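Local coordinates for fucoxanthin chlorophyll a/c-binding protein Lhcq11 (Chaetoceros gracilis, PDB 6L4U), which binds chlorophyll a, chlorophyll c and carotenoids and probably harvests light for photosynthesis, at residues S67-T72 against W94-E99; R171-G176 against K186-G191; V77-P80 against A84-G87. One frame throughout, in Å; residues are numbered along the deposited sequence.

Contact 1 of 3, residues S67-T72 against W94-E99; sequences SSPDTT and WYRHSE. With CLA (chlorophyll a), chain B.
Arg96 meets the backbone of Ser68 through the flat of its guanidinium. The carbonyl O of Ser68 lies over one face, 2.6 Å from NH2 of Arg96. Despite the short distance, the angle is too poor for a hydrogen bond. The opposite face carries a methyl of chlorophyll a: CMA of the pigment sits 3.5 Å above the guanidinium plane, offset toward the rim. CD of Pro69, which follows a cis peptide bond, approaches NH2 obliquely at 4.0 Å.

The polar partners of Arg96 lie at the edge of the group, near its plane. NH2 donates to O1D of the pigment's methyl ester, 2.5 Å away, in a straight bond with an N-H...O angle of 170°. NH1 forms a salt bridge with OE1 of Glu99 at 2.8 Å. The arginine leaves its helix with CG opposite the backbone N (chi1 -179°). The chain then bends at chi2 and chi3, which brings the guanidinium back beside the next helical turn. Two bonds, one at each terminal nitrogen, restrict its rotation.

Glu99 takes the straighter course and reaches one face of the macrocycle. Its OE1 ligates the central magnesium at 2.5 Å, and its CG packs 3.6 Å from NB of the pigment. OE2 is 2.7 Å from the same magnesium, so the carboxylate lies broadly against it. OE2 also forms a salt bridge with NE of Arg219 of helix 208-230. A glutamate of helix 89-115 that binds chlorophyll magnesium while paired with an arginine of helix 208-230 is the hallmark of the light-harvesting chlorophyll a/b-binding fold.

Contact 2 of 3, residues R171-G176 against K186-G191; sequences RRTEGG and KNMVPG. With KC1 (Chlorophyll c1), chain C.
Met188 reaches back to Arg172 and Thr173, at the start of the loop after helix 148-171, with the end of its thioether. Its CE lies 3.4 Å from the carbonyl O of Arg172 and 3.8 Å from CB of the same residue. Its SD is 3.5 Å from OG1 of Thr173, where the two side chains cross. A bend at the last torsion (chi3 42°) turns the methyl toward Arg172. Beside this pair, Thr173 and Lys186 meet tip to tip, with CG2 of Thr173 3.6 Å from CE of Lys186. These are van der Waals contacts, and no hydrogen bond joins the two segments.

The polar ends are held by neighbouring residues. OG1 of Thr173 is hydrogen-bonded to the backbone O of His169. NZ of Lys186 bonds to the carbonyl of Thr183 and to ND1 of His169. His169 therefore helps to place both sides of the contact. Phe168 also touches both sides: Met188 and Pro190 pack on it, and Arg172 makes a cation-pi interaction with it.

Farther along the second segment lies chlorophyll c1. The carbonyl O of Pro190 comes within 2.7 Å of its magnesium, and the ring of Pro190 packs against the macrocycle, CG being 3.7 Å from the pigment's CHB. The contact folds the connection between helices 148-171 and 208-230 back over the end of the former, and residues 186-191 form part of a chlorophyll c1 site.

Contact 3 of 3, residues V77-P80 against A84-G87; sequences VWDP and AEIG. With CLA (chlorophyll a), chain B.
Asp79 and Ala84 are joined by the one hydrogen bond between these segments. The backbone N of Ala84 donates to OD1 of Asp79 at 2.8 Å, with an N-H...O angle of 153°. Asp79 OD1 accepts with its syn lone pair. OD2 of the same carboxylate accepts from the backbone N of Leu83. It also meets O4 of diadinoxanthin, at a modelled distance too short to trust. The bonds from Ala84 and Leu83 fix the turn of the carboxylate. With CG opposite the backbone N (chi1 -158°), the group faces the following loop.

This is the Asp-Pro-Leu-Gly-Leu sequence that precedes the first transmembrane helix in light-harvesting complexes. Here its aspartate closes a short loop and lies against a carotenoid end.

The backbone N of Trp78 donates to the keto oxygen OBD of chlorophyll a at 2.7 Å, nearly straight at 173°.

Electrostatic contacts are less favourable. OE1 of Glu85 stands 3.7 Å from OD1 of Asp79, a pair of like charges. The ester carbonyl O1A of the pigment is 3.0 Å from OD1 of Asp79, a close approach of two lone-pair oxygens and not a charge pair.

The remaining contacts are apolar. CE3 of Trp78 comes 3.7 Å from C2D, so the pigment lies at the edge of the indole. CD of Pro80 lies over one face, toward the rim. CB of Ala84 rests 3.7 Å from CBA of the pigment.

How the contacts relate
Contacts 1 and 3 serve the same chlorophyll a from different sides. Contact 1 is buried and takes in helix 89-115; contact 3 is partly buried and lies in the loop before that helix, nested inside the loop that contact 1 closes. The two touch where CG2 of Thr71 packs 3.9 Å from the backbone N of Val77. No hydrogen bond joins the segments of contact 1, whose ligation and salt bridges belong to the helix side; one N-H...carboxylate bond joins those of contact 3. Contact 2 is a surface contact after helix 148-171, its centre about 19 Å from that of contact 1. Its segments meet through van der Waals contacts, and its pigment is a chlorophyll c1.

Contact 1 of 3, residues S67-T72 against W94-E99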
# COMPACT_ATOMS: atom_id res chain seq x y z
N SER Y 67 68.12 -42.72 -9.87
CA SER Y 67 69.40 -43.22 -10.35
C SER Y 67 70.45 -42.12 -10.45
O SER Y 67 71.55 -42.38 -10.96
CB SER Y 67 69.24 -43.91 -11.70
OG SER Y 67 68.25 -44.93 -11.64
N SER Y 68 70.14 -40.92 -9.96
CA SER Y 68 71.03 -39.77 -10.03
C SER Y 68 70.84 -38.96 -8.75
O SER Y 68 69.70 -38.59 -8.43
CB SER Y 68 70.73 -38.89 -11.24
OG SER Y 68 70.97 -39.59 -12.45
N PRO Y 69 71.91 -38.68 -8.00
CA PRO Y 69 73.29 -39.14 -8.21
C PRO Y 69 73.51 -40.53 -7.63
O PRO Y 69 72.54 -41.19 -7.26
CB PRO Y 69 74.11 -38.10 -7.45
CG PRO Y 69 73.23 -37.72 -6.32
CD PRO Y 69 71.83 -37.74 -6.87
N ASP Y 70 74.76 -40.97 -7.58
CA ASP Y 70 75.08 -42.25 -6.96
C ASP Y 70 74.87 -42.17 -5.45
O ASP Y 70 74.99 -41.11 -4.84
CB ASP Y 70 76.51 -42.66 -7.28
CG ASP Y 70 77.49 -41.51 -7.16
OD1 ASP Y 70 77.04 -40.35 -7.13
OD2 ASP Y 70 78.71 -41.77 -7.10
N THR Y 71 74.57 -43.32 -4.86
CA THR Y 71 74.20 -43.38 -3.45
C THR Y 71 75.34 -43.95 -2.62
O THR Y 71 75.12 -44.75 -1.72
CB THR Y 71 72.94 -44.23 -3.27
OG1 THR Y 71 73.23 -45.59 -3.64
CG2 THR Y 71 71.82 -43.71 -4.15
N THR Y 72 76.56 -43.54 -2.94
CA THR Y 72 77.76 -44.10 -2.33
C THR Y 72 78.09 -43.51 -0.96
O THR Y 72 78.45 -44.26 -0.05
CB THR Y 72 78.95 -43.95 -3.29
OG1 THR Y 72 80.16 -44.31 -2.61
CG2 THR Y 72 79.05 -42.55 -3.88
N TRP Y 94 59.15 -33.51 -9.91
CA TRP Y 94 59.15 -32.17 -9.34
C TRP Y 94 60.15 -32.06 -8.19
O TRP Y 94 60.72 -30.99 -7.97
CB TRP Y 94 57.75 -31.80 -8.86
CG TRP Y 94 57.67 -30.42 -8.30
CD1 TRP Y 94 57.68 -30.07 -6.98
CD2 TRP Y 94 57.58 -29.20 -9.04
NE1 TRP Y 94 57.60 -28.71 -6.85
CE2 TRP Y 94 57.54 -28.15 -8.10
CE3 TRP Y 94 57.54 -28.90 -10.40
CZ2 TRP Y 94 57.45 -26.82 -8.49
CZ3 TRP Y 94 57.45 -27.58 -10.78
CH2 TRP Y 94 57.41 -26.55 -9.83
N TYR Y 95 60.37 -33.16 -7.47
CA TYR Y 95 61.37 -33.16 -6.41
C TYR Y 95 62.78 -33.09 -6.98
O TYR Y 95 63.68 -32.50 -6.38
CB TYR Y 95 61.22 -34.40 -5.53
CG TYR Y 95 59.98 -34.44 -4.66
CD1 TYR Y 95 59.22 -33.31 -4.44
CD2 TYR Y 95 59.59 -35.63 -4.05
CE1 TYR Y 95 58.09 -33.36 -3.64
CE2 TYR Y 95 58.47 -35.68 -3.26
CZ TYR Y 95 57.72 -34.55 -3.06
OH TYR Y 95 56.60 -34.60 -2.27
N ARG Y 96 63.00 -33.70 -8.15
CA ARG Y 96 64.34 -33.69 -8.74
C ARG Y 96 64.63 -32.35 -9.41
O ARG Y 96 65.75 -31.85 -9.33
CB ARG Y 96 64.49 -34.84 -9.73
CG ARG Y 96 65.85 -34.94 -10.40
CD ARG Y 96 66.99 -34.93 -9.39
NE ARG Y 96 67.19 -36.23 -8.75
CZ ARG Y 96 67.64 -36.39 -7.52
NH1 ARG Y 96 67.95 -35.33 -6.78
NH2 ARG Y 96 67.79 -37.61 -7.02
N HIS Y 97 63.63 -31.78 -10.10
CA HIS Y 97 63.83 -30.49 -10.75
C HIS Y 97 64.05 -29.38 -9.75
O HIS Y 97 64.83 -28.46 -10.00
CB HIS Y 97 62.65 -30.16 -11.65
CG HIS Y 97 62.90 -29.01 -12.58
ND1 HIS Y 97 63.16 -29.18 -13.93
CD2 HIS Y 97 62.94 -27.67 -12.36
CE1 HIS Y 97 63.35 -28.01 -14.49
NE2 HIS Y 97 63.22 -27.07 -13.57
N SER Y 98 63.37 -29.44 -8.60
CA SER Y 98 63.53 -28.38 -7.62
C SER Y 98 64.79 -28.55 -6.79
O SER Y 98 65.22 -27.58 -6.16
CB SER Y 98 62.32 -28.31 -6.70
OG SER Y 98 62.47 -27.23 -5.80
N GLU Y 99 65.39 -29.75 -6.74
CA GLU Y 99 66.67 -29.88 -6.06
C GLU Y 99 67.78 -29.20 -6.86
O GLU Y 99 68.59 -28.47 -6.29
CB GLU Y 99 67.02 -31.36 -5.82
CG GLU Y 99 68.40 -31.51 -5.15
CD GLU Y 99 68.61 -32.82 -4.40
OE1 GLU Y 99 67.78 -33.74 -4.46
OE2 GLU Y 99 69.64 -32.93 -3.72
MG CLA B . 67.91 -34.08 -1.99
CHA CLA B . 67.62 -37.49 -2.42
CHB CLA B . 64.86 -33.71 -3.45
CHC CLA B . 68.03 -30.84 -1.06
CHD CLA B . 70.88 -34.74 0.14
NA CLA B . 66.46 -35.36 -2.75
C1A CLA B . 66.50 -36.63 -2.95
C2A CLA B . 65.33 -37.23 -3.71
C3A CLA B . 64.54 -35.98 -4.06
C4A CLA B . 65.35 -34.95 -3.37
CMA CLA B . 64.66 -35.76 -5.56
CAA CLA B . 64.47 -38.09 -2.75
CBA CLA B . 62.95 -37.90 -2.68
CGA CLA B . 62.58 -37.10 -1.45
O1A CLA B . 62.59 -37.60 -0.34
O2A CLA B . 62.22 -35.70 -1.62
NB CLA B . 66.62 -32.51 -2.21
C1B CLA B . 65.46 -32.50 -2.88
C2B CLA B . 64.82 -31.16 -2.98
C3B CLA B . 65.78 -30.30 -2.26
C4B CLA B . 66.85 -31.26 -1.82
CMB CLA B . 63.54 -30.75 -3.63
CAB CLA B . 65.70 -28.84 -2.01
CBB CLA B . 65.64 -28.36 -0.79
NC CLA B . 69.18 -33.05 -0.73
C1C CLA B . 69.06 -31.73 -0.50
C2C CLA B . 70.09 -31.16 0.42
C3C CLA B . 70.92 -32.32 0.76
C4C CLA B . 70.27 -33.41 -0.00
CMC CLA B . 70.27 -29.75 0.91
CAC CLA B . 72.13 -32.38 1.66
CBC CLA B . 71.61 -32.70 3.05
ND CLA B . 68.99 -35.63 -1.22
C1D CLA B . 70.21 -35.86 -0.51
C2D CLA B . 70.70 -37.26 -0.48
C3D CLA B . 69.63 -37.90 -1.28
C4D CLA B . 68.72 -36.92 -1.64
CMD CLA B . 71.87 -37.99 0.10
CAD CLA B . 69.15 -39.19 -1.82
OBD CLA B . 69.75 -40.32 -1.69
CBD CLA B . 67.92 -38.94 -2.58
CGD CLA B . 68.32 -39.12 -4.01
O1D CLA B . 68.60 -38.16 -4.71
O2D CLA B . 68.41 -40.45 -4.59
CED CLA B . 69.23 -40.64 -5.74
C1 CLA B . 62.72 -34.78 -0.66
C2 CLA B . 61.75 -33.69 -0.29
C3 CLA B . 62.21 -32.48 0.08
C4 CLA B . 63.68 -32.20 0.15
C5 CLA B . 61.25 -31.38 0.47
C6 CLA B . 61.13 -31.22 1.98
C7 CLA B . 61.95 -30.04 2.48
C8 CLA B . 61.76 -29.80 3.97
C9 CLA B . 60.93 -28.54 4.20
C10 CLA B . 63.12 -29.71 4.63
C11 CLA B . 63.00 -29.42 6.12
C12 CLA B . 64.17 -28.58 6.60
C13 CLA B . 65.45 -29.39 6.61
C14 CLA B . 65.46 -30.39 7.76
C15 CLA B . 66.64 -28.44 6.68
C16 CLA B . 66.70 -27.69 8.01
C17 CLA B . 68.07 -27.05 8.21
C18 CLA B . 68.39 -26.07 7.09
C19 CLA B . 69.77 -26.36 6.49
C20 CLA B . 68.30 -24.63 7.58

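Contact 2 of 3, residues R171-G176 against K186-G191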
# COMPACT_ATOMS: atom_id res chain seq x y z
N ARG Y 171 57.33 -26.47 -25.36
CA ARG Y 171 57.14 -26.44 -26.81
C ARG Y 171 58.38 -26.87 -27.59
O ARG Y 171 58.24 -27.43 -28.68
CB ARG Y 171 56.74 -25.03 -27.25
CG ARG Y 171 55.38 -24.60 -26.75
CD ARG Y 171 54.92 -23.31 -27.39
NE ARG Y 171 53.56 -22.98 -26.97
CZ ARG Y 171 53.28 -22.14 -25.98
NH1 ARG Y 171 52.02 -21.90 -25.65
NH2 ARG Y 171 54.25 -21.53 -25.33
N ARG Y 172 59.57 -26.62 -27.06
CA ARG Y 172 60.81 -26.86 -27.79
C ARG Y 172 61.56 -28.09 -27.28
O ARG Y 172 62.79 -28.12 -27.33
CB ARG Y 172 61.71 -25.62 -27.71
CG ARG Y 172 61.13 -24.41 -28.42
CD ARG Y 172 62.07 -23.23 -28.32
NE ARG Y 172 61.77 -22.20 -29.31
CZ ARG Y 172 62.45 -21.07 -29.43
NH1 ARG Y 172 63.47 -20.82 -28.62
NH2 ARG Y 172 62.12 -20.19 -30.36
N THR Y 173 60.84 -29.09 -26.81
CA THR Y 173 61.42 -30.31 -26.27
C THR Y 173 60.89 -31.51 -27.04
O THR Y 173 59.70 -31.55 -27.39
CB THR Y 173 61.10 -30.45 -24.77
OG1 THR Y 173 61.50 -29.26 -24.09
CG2 THR Y 173 61.82 -31.64 -24.16
N GLU Y 174 61.77 -32.48 -27.32
CA GLU Y 174 61.35 -33.71 -27.99
C GLU Y 174 60.41 -34.55 -27.13
O GLU Y 174 59.59 -35.30 -27.66
CB GLU Y 174 62.59 -34.53 -28.40
CG GLU Y 174 63.39 -35.16 -27.25
CD GLU Y 174 64.44 -34.24 -26.65
OE1 GLU Y 174 64.40 -33.01 -26.90
OE2 GLU Y 174 65.32 -34.74 -25.93
N GLY Y 175 60.50 -34.43 -25.80
CA GLY Y 175 59.64 -35.18 -24.92
C GLY Y 175 58.48 -34.37 -24.38
O GLY Y 175 57.34 -34.82 -24.36
N GLY Y 176 58.78 -33.15 -23.94
CA GLY Y 176 57.79 -32.29 -23.33
C GLY Y 176 58.29 -31.71 -22.02
O GLY Y 176 59.50 -31.63 -21.80
N LYS Y 186 67.33 -30.26 -17.33
CA LYS Y 186 67.91 -29.81 -18.59
C LYS Y 186 67.78 -28.31 -18.79
O LYS Y 186 68.56 -27.74 -19.57
CB LYS Y 186 67.30 -30.58 -19.76
CG LYS Y 186 65.83 -30.33 -19.94
CD LYS Y 186 65.29 -31.08 -21.13
CE LYS Y 186 63.83 -30.75 -21.29
NZ LYS Y 186 62.98 -31.30 -20.20
N ASN Y 187 66.80 -27.66 -18.15
CA ASN Y 187 66.73 -26.21 -17.91
C ASN Y 187 66.82 -25.40 -19.22
O ASN Y 187 67.81 -24.71 -19.49
CB ASN Y 187 67.83 -25.80 -16.91
CG ASN Y 187 67.68 -24.38 -16.34
OD1 ASN Y 187 67.24 -23.44 -17.00
ND2 ASN Y 187 68.05 -24.24 -15.07
N MET Y 188 65.79 -25.54 -20.05
CA MET Y 188 65.88 -25.08 -21.43
C MET Y 188 65.65 -23.57 -21.53
O MET Y 188 64.52 -23.10 -21.64
CB MET Y 188 64.89 -25.84 -22.31
CG MET Y 188 65.43 -27.15 -22.85
SD MET Y 188 64.59 -27.68 -24.35
CE MET Y 188 64.47 -26.12 -25.22
N VAL Y 189 66.74 -22.82 -21.50
CA VAL Y 189 66.81 -21.44 -21.98
C VAL Y 189 68.09 -21.29 -22.80
O VAL Y 189 69.17 -21.69 -22.33
CB VAL Y 189 66.73 -20.40 -20.85
CG1 VAL Y 189 65.30 -20.20 -20.39
CG2 VAL Y 189 67.56 -20.83 -19.66
N PRO Y 190 68.03 -20.79 -24.03
CA PRO Y 190 69.24 -20.71 -24.86
C PRO Y 190 70.06 -19.46 -24.55
O PRO Y 190 69.56 -18.33 -24.64
CB PRO Y 190 68.69 -20.68 -26.29
CG PRO Y 190 67.32 -20.13 -26.16
CD PRO Y 190 66.80 -20.53 -24.81
N GLY Y 191 71.32 -19.67 -24.19
CA GLY Y 191 72.26 -18.60 -23.95
C GLY Y 191 72.63 -18.39 -22.50
O GLY Y 191 73.66 -17.76 -22.23
NB KC1 C . 68.25 -15.91 -25.33
ND KC1 C . 72.03 -15.93 -26.78
C1A KC1 C . 69.96 -16.77 -29.07
C1B KC1 C . 67.10 -16.19 -25.95
C1C KC1 C . 70.36 -15.09 -23.25
C1D KC1 C . 73.36 -15.64 -26.31
C2A KC1 C . 69.06 -17.19 -30.23
C2B KC1 C . 65.88 -16.06 -25.12
C2C KC1 C . 71.19 -14.62 -22.11
C2D KC1 C . 74.45 -15.75 -27.32
C3A KC1 C . 67.68 -17.14 -29.58
C3B KC1 C . 66.44 -15.64 -23.82
C3C KC1 C . 72.56 -14.64 -22.67
C3D KC1 C . 73.64 -16.15 -28.50
C4A KC1 C . 68.07 -16.72 -28.20
C4B KC1 C . 67.91 -15.57 -24.08
C4C KC1 C . 72.34 -15.12 -24.06
C4D KC1 C . 72.31 -16.22 -28.11
CAA KC1 C . 69.28 -18.61 -30.78
CAB KC1 C . 65.71 -15.34 -22.56
CAC KC1 C . 73.85 -14.27 -21.99
CAD KC1 C . 73.71 -16.51 -29.94
CBA KC1 C . 68.97 -19.73 -29.81
CBB KC1 C . 65.83 -14.18 -21.93
CBC KC1 C . 74.03 -12.79 -22.24
CBD KC1 C . 72.35 -16.79 -30.43
CED KC1 C . 71.17 -15.10 -33.69
CGA KC1 C . 70.09 -20.74 -29.81
CGD KC1 C . 72.02 -15.73 -31.44
CHA KC1 C . 71.46 -16.63 -29.24
CHB KC1 C . 67.05 -16.59 -27.36
CHC KC1 C . 68.90 -15.20 -23.06
CHD KC1 C . 73.55 -15.26 -24.91
CMA KC1 C . 66.83 -16.06 -30.23
CMB KC1 C . 64.44 -16.30 -25.50
CMC KC1 C . 70.75 -14.22 -20.73
CMD KC1 C . 75.94 -15.56 -27.35
NA KC1 C . 69.37 -16.50 -27.96
NC KC1 C . 71.05 -15.37 -24.38
O1A KC1 C . 69.90 -21.88 -30.17
O1D KC1 C . 72.19 -14.55 -31.17
O2A KC1 C . 71.42 -20.34 -29.38
O2D KC1 C . 71.49 -16.10 -32.74
OBD KC1 C . 74.79 -16.54 -30.64
MG KC1 C . 70.14 -16.15 -26.06

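Contact 3 of 3, residues V77-P80 against A84-G87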
# COMPACT_ATOMS: atom_id res chain seq x y z
N VAL Y 77 69.72 -44.84 -1.11
CA VAL Y 77 68.95 -43.61 -1.30
C VAL Y 77 68.52 -43.11 0.07
O VAL Y 77 68.06 -43.88 0.92
CB VAL Y 77 67.77 -43.84 -2.26
CG1 VAL Y 77 66.86 -44.98 -1.82
CG2 VAL Y 77 66.97 -42.56 -2.44
N TRP Y 78 68.75 -41.83 0.33
CA TRP Y 78 68.56 -41.29 1.67
C TRP Y 78 67.20 -40.62 1.75
O TRP Y 78 67.04 -39.45 1.41
CB TRP Y 78 69.69 -40.32 2.01
CG TRP Y 78 69.55 -39.73 3.35
CD1 TRP Y 78 69.59 -40.38 4.54
CD2 TRP Y 78 69.34 -38.35 3.66
NE1 TRP Y 78 69.42 -39.50 5.57
CE2 TRP Y 78 69.27 -38.24 5.06
CE3 TRP Y 78 69.22 -37.19 2.88
CZ2 TRP Y 78 69.07 -37.02 5.70
CZ3 TRP Y 78 69.03 -35.98 3.52
CH2 TRP Y 78 68.96 -35.91 4.92
N ASP Y 79 66.21 -41.38 2.21
CA ASP Y 79 64.84 -40.88 2.39
C ASP Y 79 64.33 -41.39 3.73
O ASP Y 79 63.65 -42.42 3.80
CB ASP Y 79 63.94 -41.34 1.24
CG ASP Y 79 62.71 -40.46 1.07
OD1 ASP Y 79 62.08 -40.54 -0.00
OD2 ASP Y 79 62.39 -39.69 1.99
N PRO Y 80 64.64 -40.68 4.82
CA PRO Y 80 64.13 -41.11 6.13
C PRO Y 80 62.64 -40.91 6.31
O PRO Y 80 61.99 -41.72 6.98
CB PRO Y 80 64.93 -40.26 7.12
CG PRO Y 80 65.32 -39.06 6.35
CD PRO Y 80 65.55 -39.53 4.94
N ALA Y 84 59.66 -40.01 -1.28
CA ALA Y 84 59.60 -40.47 -2.66
C ALA Y 84 58.53 -41.53 -2.88
O ALA Y 84 58.18 -41.81 -4.03
CB ALA Y 84 60.96 -41.02 -3.09
N GLU Y 85 58.01 -42.13 -1.81
CA GLU Y 85 57.01 -43.17 -1.91
C GLU Y 85 55.58 -42.65 -1.86
O GLU Y 85 54.65 -43.41 -2.16
CB GLU Y 85 57.21 -44.21 -0.79
CG GLU Y 85 58.41 -45.12 -0.99
CD GLU Y 85 59.72 -44.52 -0.54
OE1 GLU Y 85 59.72 -43.39 0.01
OE2 GLU Y 85 60.77 -45.17 -0.73
N ILE Y 86 55.38 -41.39 -1.50
CA ILE Y 86 54.04 -40.80 -1.41
C ILE Y 86 53.87 -39.87 -2.60
O ILE Y 86 54.51 -38.81 -2.67
CB ILE Y 86 53.83 -40.06 -0.09
CG1 ILE Y 86 54.00 -41.02 1.09
CG2 ILE Y 86 52.44 -39.46 -0.06
CD1 ILE Y 86 54.10 -40.34 2.42
N GLY Y 87 53.01 -40.25 -3.52
CA GLY Y 87 52.80 -39.52 -4.75
C GLY Y 87 52.92 -40.40 -5.97
O GLY Y 87 52.72 -41.62 -5.92
MG CLA B . 67.91 -34.08 -1.99
CHA CLA B . 67.62 -37.49 -2.42
CHB CLA B . 64.86 -33.71 -3.45
CHC CLA B . 68.03 -30.84 -1.06
CHD CLA B . 70.88 -34.74 0.14
NA CLA B . 66.46 -35.36 -2.75
C1A CLA B . 66.50 -36.63 -2.95
C2A CLA B . 65.33 -37.23 -3.71
C3A CLA B . 64.54 -35.98 -4.06
C4A CLA B . 65.35 -34.95 -3.37
CMA CLA B . 64.66 -35.76 -5.56
CAA CLA B . 64.47 -38.09 -2.75
CBA CLA B . 62.95 -37.90 -2.68
CGA CLA B . 62.58 -37.10 -1.45
O1A CLA B . 62.59 -37.60 -0.34
O2A CLA B . 62.22 -35.70 -1.62
NB CLA B . 66.62 -32.51 -2.21
C1B CLA B . 65.46 -32.50 -2.88
C2B CLA B . 64.82 -31.16 -2.98
C3B CLA B . 65.78 -30.30 -2.26
C4B CLA B . 66.85 -31.26 -1.82
CMB CLA B . 63.54 -30.75 -3.63
CAB CLA B . 65.70 -28.84 -2.01
CBB CLA B . 65.64 -28.36 -0.79
NC CLA B . 69.18 -33.05 -0.73
C1C CLA B . 69.06 -31.73 -0.50
C2C CLA B . 70.09 -31.16 0.42
C3C CLA B . 70.92 -32.32 0.76
C4C CLA B . 70.27 -33.41 -0.00
CMC CLA B . 70.27 -29.75 0.91
CAC CLA B . 72.13 -32.38 1.66
CBC CLA B . 71.61 -32.70 3.05
ND CLA B . 68.99 -35.63 -1.22
C1D CLA B . 70.21 -35.86 -0.51
C2D CLA B . 70.70 -37.26 -0.48
C3D CLA B . 69.63 -37.90 -1.28
C4D CLA B . 68.72 -36.92 -1.64
CMD CLA B . 71.87 -37.99 0.10
CAD CLA B . 69.15 -39.19 -1.82
OBD CLA B . 69.75 -40.32 -1.69
CBD CLA B . 67.92 -38.94 -2.58
CGD CLA B . 68.32 -39.12 -4.01
O1D CLA B . 68.60 -38.16 -4.71
O2D CLA B . 68.41 -40.45 -4.59
CED CLA B . 69.23 -40.64 -5.74
C1 CLA B . 62.72 -34.78 -0.66
C2 CLA B . 61.75 -33.69 -0.29
C3 CLA B . 62.21 -32.48 0.08
C4 CLA B . 63.68 -32.20 0.15
C5 CLA B . 61.25 -31.38 0.47
C6 CLA B . 61.13 -31.22 1.98
C7 CLA B . 61.95 -30.04 2.48
C8 CLA B . 61.76 -29.80 3.97
C9 CLA B . 60.93 -28.54 4.20
C10 CLA B . 63.12 -29.71 4.63
C11 CLA B . 63.00 -29.42 6.12
C12 CLA B . 64.17 -28.58 6.60
C13 CLA B . 65.45 -29.39 6.61
C14 CLA B . 65.46 -30.39 7.76
C15 CLA B . 66.64 -28.44 6.68
C16 CLA B . 66.70 -27.69 8.01
C17 CLA B . 68.07 -27.05 8.21
C18 CLA B . 68.39 -26.07 7.09
C19 CLA B . 69.77 -26.36 6.49
C20 CLA B . 68.30 -24.63 7.58